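Local coordinates for protein clan CA, family C40, NlpC/P60 superfamily cysteine peptidase (Trichomonas vaginalis, PDB 6BIO) that probably acts as a cysteine peptidase of the NlpC/P60 superfamily, one of the laterally acquired peptidoglycan hydrolases with which this protozoan targets bacteria, at residues D178-C182 with S183-Q187; F196-T200 with A201-D205. All coordinates share one frame; numbering follows the deposited sequence.

How the contacts relate
Followed from the N terminus, both contacts are local turns at the start of a helix, and they lie in series: the first turn is complete before the second begins, so neither nests in nor crosses the other. Contact 1 leads from the short strand 179-180 into helix 182-191; contact 2 leads from the loop after that helix into the short helix 201-204. Their centres are about 11 Å apart, and three polar links tie them. R199 NH1 makes a salt bridge with D181 OD1 at 3.1 Å, Q187 NE2 lies 2.8 Å from M197 O, a probable hydrogen bond, and Q204 NE2 donates to S183 O. Strand 237-243 packs against side chains of both (C182, S183 and M186; A201 and Q204).

Contact 1 (D178-C182 with S183-Q187); sequences DTYDC and SGLMQ
The ring of Y180 carries L185 CD1 over one face: the methyl lies 4.0 Å from the ring centroid and 11° off the normal, which identifies a CH-pi contact centred on the ring. At the edge, close to the ring plane, Y180 CD1 comes within 3.9 Å of G184 C, and the same CD1 is 3.5 Å from L185 CA, so the tyrosine rests against the helix backbone as well as the leucine. The two side chains run at roughly a right angle. L185 has CG anti to its backbone N and then turns at chi2, which brings CD1 over the ring. W188, three residues after L185 on the same helix, meets the Y180 ring edge-to-face.

D181 is the N-cap of helix 182-191, and its carboxylate, the second flat group, supplies the capping bond. G184 N donates to D181 OD1 at 2.8 Å with an N-H...O angle of 150°. D181 CG is set between the backbone N and the carbonyl carbon (chi1 68°), which folds OD1 back over the first turn. S183 OG is 3.4 Å from D181 OD1, a weak bond at most. Because D181 OD2 accepts from G173 N while R199 NH1 forms a salt bridge with OD1, both oxygens are held and rotation of the carboxylate is restrained.

The sequence D-C-S-G at 181-184 matches the NlpC/P60 pattern in which a cysteine at the start of a helix is the nucleophile; C182, whose side chain touches H237, is consistent with that role.

The first helical turn is closed by L185 N, which donates to D181 O at 3.1 Å. M186 CG sits against C182 O at 3.5 Å, and the bent methionine chain reaches on to V238 and M240 of strand 237-243.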
loop_
_atom_site.group_PDB
_atom_site.type_symbol
_atom_site.label_atom_id
_atom_site.label_comp_id
_atom_site.label_asym_id
_atom_site.label_seq_id
_atom_site.Cartn_x
_atom_site.Cartn_y
_atom_site.Cartn_z
ATOM N N ASP A 178 -4.862 -14.932 4.115
ATOM C CA ASP A 178 -4.400 -16.312 4.143
ATOM C C ASP A 178 -4.272 -16.955 2.782
ATOM O O ASP A 178 -3.493 -17.904 2.650
ATOM C CB ASP A 178 -5.357 -17.198 4.918
ATOM C CG ASP A 178 -5.327 -16.880 6.364
ATOM O OD1 ASP A 178 -4.227 -16.956 6.980
ATOM O OD2 ASP A 178 -6.381 -16.537 6.866
ATOM N N THR A 179 -5.022 -16.493 1.777
ATOM C CA THR A 179 -4.977 -17.113 0.461
ATOM C C THR A 179 -4.862 -16.029 -0.602
ATOM O O THR A 179 -5.256 -14.873 -0.379
ATOM C CB THR A 179 -6.202 -17.998 0.194
ATOM O OG1 THR A 179 -7.396 -17.199 0.161
ATOM C CG2 THR A 179 -6.319 -19.118 1.223
ATOM N N TYR A 180 -4.287 -16.395 -1.754
ATOM C CA TYR A 180 -3.913 -15.423 -2.768
ATOM C C TYR A 180 -3.991 -16.047 -4.142
ATOM O O TYR A 180 -3.732 -17.237 -4.309
ATOM C CB TYR A 180 -2.454 -14.972 -2.596
ATOM C CG TYR A 180 -2.258 -14.051 -1.413
ATOM C CD1 TYR A 180 -2.463 -12.709 -1.542
ATOM C CD2 TYR A 180 -1.928 -14.548 -0.156
ATOM C CE1 TYR A 180 -2.322 -11.863 -0.484
ATOM C CE2 TYR A 180 -1.809 -13.732 0.936
ATOM C CZ TYR A 180 -2.009 -12.374 0.766
ATOM O OH TYR A 180 -1.923 -11.520 1.846
ATOM N N ASP A 181 -4.276 -15.200 -5.147
ATOM C CA ASP A 181 -3.884 -15.534 -6.508
ATOM C C ASP A 181 -2.693 -14.668 -6.892
ATOM O O ASP A 181 -2.158 -13.905 -6.092
ATOM C CB ASP A 181 -5.055 -15.477 -7.499
ATOM C CG ASP A 181 -5.597 -14.097 -7.756
ATOM O OD1 ASP A 181 -4.929 -13.113 -7.460
ATOM O OD2 ASP A 181 -6.743 -14.033 -8.268
ATOM N N CYS A 182 -2.207 -14.844 -8.122
ATOM C CA CYS A 182 -0.901 -14.277 -8.458
ATOM C C CYS A 182 -0.915 -12.756 -8.379
ATOM O O CYS A 182 0.002 -12.145 -7.807
ATOM C CB CYS A 182 -0.450 -14.753 -9.840
ATOM S SG CYS A 182 -1.461 -14.309 -11.278
ATOM N N SER A 183 -1.941 -12.142 -8.955
ATOM C CA SER A 183 -2.042 -10.682 -8.992
ATOM C C SER A 183 -2.548 -10.107 -7.669
ATOM O O SER A 183 -2.173 -8.996 -7.303
ATOM C CB SER A 183 -2.955 -10.306 -10.176
ATOM O OG SER A 183 -4.124 -11.096 -10.034
ATOM N N GLY A 184 -3.316 -10.879 -6.916
ATOM C CA GLY A 184 -3.748 -10.410 -5.601
ATOM C C GLY A 184 -2.599 -10.286 -4.628
ATOM O O GLY A 184 -2.558 -9.372 -3.807
ATOM N N LEU A 185 -1.636 -11.195 -4.716
ATOM C CA LEU A 185 -0.443 -11.096 -3.901
ATOM C C LEU A 185 0.299 -9.800 -4.178
ATOM O O LEU A 185 0.795 -9.149 -3.249
ATOM C CB LEU A 185 0.449 -12.335 -4.152
ATOM C CG LEU A 185 1.741 -12.402 -3.348
ATOM C CD1 LEU A 185 1.475 -12.514 -1.830
ATOM C CD2 LEU A 185 2.586 -13.563 -3.796
ATOM N N MET A 186 0.412 -9.399 -5.460
ATOM C CA MET A 186 1.132 -8.173 -5.801
ATOM C C MET A 186 0.401 -6.969 -5.257
ATOM O O MET A 186 1.022 -6.089 -4.656
ATOM C CB MET A 186 1.265 -8.048 -7.314
ATOM C CG MET A 186 1.891 -9.220 -8.081
ATOM S SD MET A 186 3.618 -9.648 -7.671
ATOM C CE MET A 186 3.350 -10.812 -6.318
ATOM N N GLN A 187 -0.916 -6.914 -5.460
ATOM C CA GLN A 187 -1.668 -5.741 -5.031
ATOM C C GLN A 187 -1.654 -5.627 -3.514
ATOM O O GLN A 187 -1.482 -4.530 -2.970
ATOM C CB GLN A 187 -3.085 -5.783 -5.575
ATOM C CG GLN A 187 -3.873 -4.507 -5.268
ATOM C CD GLN A 187 -5.318 -4.580 -5.677
ATOM O OE1 GLN A 187 -6.061 -5.482 -5.274
ATOM N NE2 GLN A 187 -5.753 -3.613 -6.457
#

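Contact 2 (F196-T200 with A201-D205); sequences FMHRT and ADVQD
Q204 reaches back from the short helix 201-204 to the loop before it, closing a helix start in which T200 holds the N-cap position but makes no side-chain capping bond. Q204 CB lies 3.6 Å from T200 O. With Q204 CG anti to its own carbonyl carbon (chi1 -68°), CG comes 3.3 Å from T200 O and equally near H198 O. Beyond CG the chain is extended; CD passes 3.7 Å from M197 SD, and NE2 donates to H198 O at 2.9 Å, N-H...O angle 166°, with that oxygen in the amide plane. The bond to H198 O ties the amide to the loop, and a second from NE2 to S183 O ties it to helix 182-191; together they limit its rotation.

T200 O takes two backbone donors: Q204 N at 2.9 Å, nearly straight on, and V203 N, which stands 54° out of the carbonyl plane. V203 CG1 packs 3.4 Å from H198 CB and approaches the imidazole obliquely. At the exposed start of the helix, the T200 and D202 side chains run side by side, and T200 OG1 donates to D202 OD1 at 2.7 Å, nearly along the carboxylate C-O axis.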
loop_
_atom_site.group_PDB
_atom_site.type_symbol
_atom_site.label_atom_id
_atom_site.label_comp_id
_atom_site.label_asym_id
_atom_site.label_seq_id
_atom_site.Cartn_x
_atom_site.Cartn_y
_atom_site.Cartn_z
ATOM N N PHE A 196 -0.700 2.079 -4.698
ATOM C CA PHE A 196 -1.747 1.396 -5.448
ATOM C C PHE A 196 -1.224 0.758 -6.712
ATOM O O PHE A 196 -0.543 1.397 -7.521
ATOM C CB PHE A 196 -2.821 2.392 -5.856
ATOM C CG PHE A 196 -3.992 1.737 -6.526
ATOM C CD1 PHE A 196 -4.961 1.089 -5.790
ATOM C CD2 PHE A 196 -4.126 1.760 -7.911
ATOM C CE1 PHE A 196 -6.033 0.475 -6.397
ATOM C CE2 PHE A 196 -5.200 1.121 -8.519
ATOM C CZ PHE A 196 -6.159 0.481 -7.750
ATOM N N MET A 197 -1.618 -0.473 -6.929
ATOM C CA MET A 197 -1.618 -1.027 -8.273
ATOM C C MET A 197 -2.972 -1.663 -8.476
ATOM O O MET A 197 -3.658 -1.993 -7.508
ATOM C CB MET A 197 -0.523 -2.011 -8.581
ATOM C CG MET A 197 -0.552 -3.238 -7.754
ATOM S SD MET A 197 0.649 -4.564 -8.248
ATOM C CE MET A 197 2.165 -3.737 -7.975
ATOM N N HIS A 198 -3.331 -1.881 -9.748
ATOM C CA HIS A 198 -4.586 -2.521 -10.086
ATOM C C HIS A 198 -4.538 -3.998 -9.732
ATOM O O HIS A 198 -3.506 -4.550 -9.338
ATOM C CB HIS A 198 -4.911 -2.281 -11.565
ATOM C CG HIS A 198 -5.410 -0.894 -11.824
ATOM N ND1 HIS A 198 -6.687 -0.488 -11.492
ATOM C CD2 HIS A 198 -4.779 0.205 -12.317
ATOM C CE1 HIS A 198 -6.830 0.786 -11.794
ATOM N NE2 HIS A 198 -5.697 1.230 -12.301
ATOM N N ARG A 199 -5.692 -4.630 -9.831
ATOM C CA ARG A 199 -5.884 -5.956 -9.262
ATOM C C ARG A 199 -5.447 -7.103 -10.155
ATOM O O ARG A 199 -5.044 -8.146 -9.613
ATOM C CB ARG A 199 -7.351 -6.119 -8.864
ATOM C CG ARG A 199 -7.772 -7.485 -8.356
ATOM C CD ARG A 199 -6.996 -7.909 -7.114
ATOM N NE ARG A 199 -7.427 -9.211 -6.599
ATOM C CZ ARG A 199 -7.003 -10.373 -7.059
ATOM N NH1 ARG A 199 -6.243 -10.424 -8.136
ATOM N NH2 ARG A 199 -7.438 -11.468 -6.481
ATOM N N THR A 200 -5.558 -6.987 -11.470
ATOM C CA THR A 200 -5.314 -8.121 -12.358
ATOM C C THR A 200 -3.986 -7.937 -13.104
ATOM O O THR A 200 -3.544 -6.808 -13.390
ATOM C CB THR A 200 -6.490 -8.332 -13.312
ATOM O OG1 THR A 200 -6.676 -7.176 -14.114
ATOM C CG2 THR A 200 -7.751 -8.582 -12.551
ATOM N N ALA A 201 -3.395 -9.072 -13.489
ATOM C CA ALA A 201 -2.077 -9.052 -14.086
ATOM C C ALA A 201 -2.078 -8.252 -15.374
ATOM O O ALA A 201 -1.122 -7.549 -15.663
ATOM C CB ALA A 201 -1.579 -10.470 -14.371
ATOM N N ASP A 202 -3.140 -8.382 -16.187
ATOM C CA ASP A 202 -3.150 -7.684 -17.464
ATOM C C ASP A 202 -3.248 -6.169 -17.344
ATOM O O ASP A 202 -2.964 -5.462 -18.307
ATOM C CB ASP A 202 -4.269 -8.215 -18.358
ATOM C CG ASP A 202 -5.662 -8.094 -17.752
ATOM O OD1 ASP A 202 -5.830 -7.797 -16.562
ATOM O OD2 ASP A 202 -6.633 -8.405 -18.460
ATOM N N VAL A 203 -3.635 -5.650 -16.197
ATOM C CA VAL A 203 -3.624 -4.230 -15.929
ATOM C C VAL A 203 -2.365 -3.806 -15.195
ATOM O O VAL A 203 -1.810 -2.735 -15.466
ATOM C CB VAL A 203 -4.917 -3.800 -15.213
ATOM C CG1 VAL A 203 -4.919 -2.300 -14.999
ATOM C CG2 VAL A 203 -6.094 -4.183 -16.064
ATOM N N GLN A 204 -1.886 -4.651 -14.282
ATOM C CA GLN A 204 -0.605 -4.382 -13.643
ATOM C C GLN A 204 0.491 -4.220 -14.681
ATOM O O GLN A 204 1.414 -3.424 -14.510
ATOM C CB GLN A 204 -0.267 -5.524 -12.689
ATOM C CG GLN A 204 -1.212 -5.565 -11.496
ATOM C CD GLN A 204 -1.062 -6.812 -10.638
ATOM O OE1 GLN A 204 -0.280 -7.716 -10.948
ATOM N NE2 GLN A 204 -1.781 -6.861 -9.556
ATOM N N ASP A 205 0.360 -4.944 -15.789
ATOM C CA ASP A 205 1.274 -4.893 -16.938
ATOM C C ASP A 205 1.359 -3.528 -17.587
ATOM O O ASP A 205 2.274 -3.305 -18.388
ATOM C CB ASP A 205 0.764 -5.892 -17.980
ATOM C CG ASP A 205 1.638 -5.988 -19.231
ATOM O OD1 ASP A 205 2.788 -6.472 -19.109
ATOM O OD2 ASP A 205 1.088 -5.640 -20.311
#